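GDSL-like protein (Collinsella aerofaciens ATCC 25986, PDB 7BXD) is probably an acyl-hydrolase of the GDSL-like SGNH-hydrolase family, splitting acyl ester bonds. Local coordinates at residues V67-S75 with D85-D95. Sequence-based numbering, arbitrary orientation.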
# COMPACT_ATOMS: atom_id res chain seq x y z
N VAL A 67 15.13 -4.89 -4.63
CA VAL A 67 13.90 -4.35 -4.06
C VAL A 67 14.26 -3.37 -2.96
O VAL A 67 15.04 -3.70 -2.05
CB VAL A 67 12.97 -5.47 -3.56
CG1 VAL A 67 11.67 -4.87 -3.03
CG2 VAL A 67 12.67 -6.46 -4.68
N GLU A 68 13.72 -2.15 -3.05
CA GLU A 68 13.96 -1.11 -2.07
C GLU A 68 12.70 -0.88 -1.24
O GLU A 68 11.59 -0.78 -1.78
CB GLU A 68 14.31 0.21 -2.77
CG GLU A 68 15.44 0.09 -3.78
CD GLU A 68 15.72 1.37 -4.52
OE1 GLU A 68 14.74 2.05 -4.90
OE2 GLU A 68 16.92 1.67 -4.75
N ASN A 69 12.87 -0.75 0.07
CA ASN A 69 11.76 -0.59 1.01
C ASN A 69 11.66 0.88 1.42
O ASN A 69 12.50 1.38 2.16
CB ASN A 69 12.00 -1.48 2.23
CG ASN A 69 10.80 -1.50 3.16
OD1 ASN A 69 10.30 -0.45 3.57
ND2 ASN A 69 10.34 -2.69 3.52
N PHE A 70 10.60 1.56 0.97
CA PHE A 70 10.25 2.90 1.41
C PHE A 70 8.88 2.86 2.11
O PHE A 70 7.95 3.59 1.77
CB PHE A 70 10.29 3.92 0.26
CG PHE A 70 11.69 4.23 -0.20
CD1 PHE A 70 12.40 5.27 0.39
CD2 PHE A 70 12.32 3.47 -1.19
CE1 PHE A 70 13.71 5.56 -0.04
CE2 PHE A 70 13.63 3.77 -1.61
CZ PHE A 70 14.30 4.83 -1.05
N GLY A 71 8.76 1.98 3.10
CA GLY A 71 7.59 1.94 3.94
C GLY A 71 7.83 2.72 5.22
O GLY A 71 8.91 2.65 5.81
N ILE A 72 6.79 3.44 5.69
CA ILE A 72 6.81 4.21 6.93
C ILE A 72 5.53 3.91 7.71
O ILE A 72 4.41 4.09 7.20
CB ILE A 72 6.97 5.72 6.67
CG1 ILE A 72 8.37 6.02 6.13
CG2 ILE A 72 6.63 6.57 7.91
CD1 ILE A 72 9.53 5.81 7.14
N LYS A 73 5.70 3.46 8.96
CA LYS A 73 4.57 3.21 9.84
C LYS A 73 3.72 4.46 10.06
O LYS A 73 4.25 5.56 10.26
CB LYS A 73 5.05 2.67 11.18
CG LYS A 73 5.60 1.25 11.09
CD LYS A 73 6.02 0.73 12.47
CE LYS A 73 7.14 1.56 12.99
NZ LYS A 73 8.39 1.35 12.33
N GLY A 74 2.40 4.29 10.05
CA GLY A 74 1.48 5.38 10.33
C GLY A 74 1.15 6.26 9.15
O GLY A 74 0.27 7.13 9.27
N SER A 75 1.78 6.06 7.99
CA SER A 75 1.66 7.01 6.89
C SER A 75 0.32 6.86 6.15
O SER A 75 -0.07 5.75 5.75
CB SER A 75 2.83 6.79 5.92
OG SER A 75 2.79 7.71 4.83
N ASP A 85 4.16 13.01 7.46
CA ASP A 85 4.80 11.89 6.78
C ASP A 85 3.87 11.17 5.81
O ASP A 85 4.02 9.97 5.59
CB ASP A 85 5.36 10.90 7.80
CG ASP A 85 4.29 10.27 8.67
OD1 ASP A 85 3.10 10.66 8.60
OD2 ASP A 85 4.66 9.35 9.44
N SER A 86 2.95 11.90 5.19
CA SER A 86 2.08 11.29 4.19
C SER A 86 2.88 10.82 2.97
O SER A 86 4.04 11.24 2.75
CB SER A 86 1.04 12.28 3.69
OG SER A 86 1.62 13.36 2.97
N PHE A 87 2.26 9.94 2.16
CA PHE A 87 2.94 9.56 0.93
C PHE A 87 3.22 10.80 0.09
O PHE A 87 4.27 10.92 -0.53
CB PHE A 87 2.11 8.57 0.10
CG PHE A 87 1.98 7.16 0.64
CD1 PHE A 87 1.61 6.87 1.98
CD2 PHE A 87 2.15 6.07 -0.23
CE1 PHE A 87 1.40 5.54 2.40
CE2 PHE A 87 1.94 4.76 0.21
CZ PHE A 87 1.56 4.49 1.49
N VAL A 88 2.25 11.72 0.01
CA VAL A 88 2.45 12.95 -0.76
C VAL A 88 3.69 13.68 -0.26
O VAL A 88 4.51 14.14 -1.06
CB VAL A 88 1.19 13.83 -0.67
CG1 VAL A 88 1.47 15.26 -1.18
CG2 VAL A 88 0.03 13.19 -1.44
N GLU A 89 3.83 13.83 1.07
CA GLU A 89 4.96 14.56 1.64
C GLU A 89 6.28 13.82 1.48
O GLU A 89 7.34 14.45 1.37
CB GLU A 89 4.68 14.89 3.10
CG GLU A 89 3.65 16.00 3.29
CD GLU A 89 2.97 15.97 4.65
OE1 GLU A 89 2.39 14.92 5.03
OE2 GLU A 89 2.95 17.04 5.34
N ARG A 90 6.25 12.47 1.52
CA ARG A 90 7.47 11.67 1.46
C ARG A 90 7.99 11.47 0.05
O ARG A 90 9.15 11.07 -0.12
CB ARG A 90 7.24 10.28 2.09
CG ARG A 90 7.08 10.33 3.62
CD ARG A 90 7.26 8.92 4.18
NE ARG A 90 6.07 8.16 3.85
CZ ARG A 90 5.99 6.92 3.32
NH1 ARG A 90 7.05 6.18 2.98
NH2 ARG A 90 4.79 6.42 3.16
N LEU A 91 7.16 11.67 -0.99
CA LEU A 91 7.53 11.19 -2.32
C LEU A 91 8.86 11.77 -2.81
O LEU A 91 9.70 11.06 -3.38
CB LEU A 91 6.40 11.49 -3.31
CG LEU A 91 6.69 11.18 -4.77
CD1 LEU A 91 7.02 9.72 -4.99
CD2 LEU A 91 5.49 11.60 -5.60
N ASP A 92 9.07 13.08 -2.63
CA ASP A 92 10.25 13.68 -3.23
C ASP A 92 11.54 13.13 -2.64
O ASP A 92 12.60 13.23 -3.29
CB ASP A 92 10.26 15.20 -3.05
CG ASP A 92 11.22 15.92 -4.02
OD1 ASP A 92 11.02 15.80 -5.25
OD2 ASP A 92 12.14 16.62 -3.55
N GLY A 93 11.47 12.55 -1.43
CA GLY A 93 12.63 12.00 -0.76
C GLY A 93 12.92 10.53 -1.01
O GLY A 93 13.88 10.00 -0.43
N ILE A 94 12.11 9.83 -1.82
CA ILE A 94 12.38 8.42 -2.14
C ILE A 94 13.15 8.34 -3.45
O ILE A 94 13.25 9.30 -4.22
CB ILE A 94 11.11 7.54 -2.15
CG1 ILE A 94 10.31 7.71 -3.45
CG2 ILE A 94 10.24 7.81 -0.91
CD1 ILE A 94 9.05 6.82 -3.53
N ASP A 95 13.76 7.19 -3.70
CA ASP A 95 14.55 6.98 -4.91
C ASP A 95 13.72 7.32 -6.15
O ASP A 95 12.58 6.85 -6.30
CB ASP A 95 14.96 5.51 -4.96
CG ASP A 95 15.80 5.15 -6.16
OD1 ASP A 95 16.41 6.05 -6.80
OD2 ASP A 95 15.86 3.93 -6.47
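Arg90 reaches from the helix 87-90 to the end of the edge strand 66-71 and spreads its guanidinium between Phe70 and Ser75. Arg90 NH1 gives a hydrogen bond to Phe70 O at 3.0 Å; the oxygen lies in the guanidinium plane, yet the donor stands above the plane of the carbonyl rather than on a lone pair. Arg90 NH2 donates to Ser75 OG over 2.9 Å and also to Gly35 O of the neighbouring strand 30-35, while NE turns back to Asp85 O. A bend at chi3 (-73°) swings the flat group across the chain, and Ile72 lays CB over one of its faces, with Ile72 CG1 3.4 Å from Arg90 NH1. The guanidinium meets Phe87 edge-on, NH2 lying over one face of the ring near its rim.

Ser75 closes the network. With OG anti to the backbone N (chi1 -179°), its hydroxyl points at the 85-95 segment and Ser75 OG donates to Asp85 O at 2.7 Å, in the carbonyl plane and on a lone pair. Asp85 O thus accepts from both Ser75 OG and Arg90 NE. The carboxylate of Asp85 instead pairs with Arg83.

Back along the strand, the ring of Phe70 packs on Ile94, which sets CB over one face, and Ile94 CG2 meets Phe70 CD1 at 3.6 Å. Beyond it the carboxylates of Glu68 and Asp95 meet with their planes 61° apart; Glu68 OE1 lies 2.7 Å from Asp95 OD2, and Asp95 OD1 accepts from Ala97 N.

In this SGNH-type parallel sheet, NH1 and NH2 of one arginine thus bind the strand end and the turn after it, NE braces the arginine on its own segment, and Ser75 OG adds a bond to Asp85 O. One of the two acids probably carries a proton, which would fit a raised pKa.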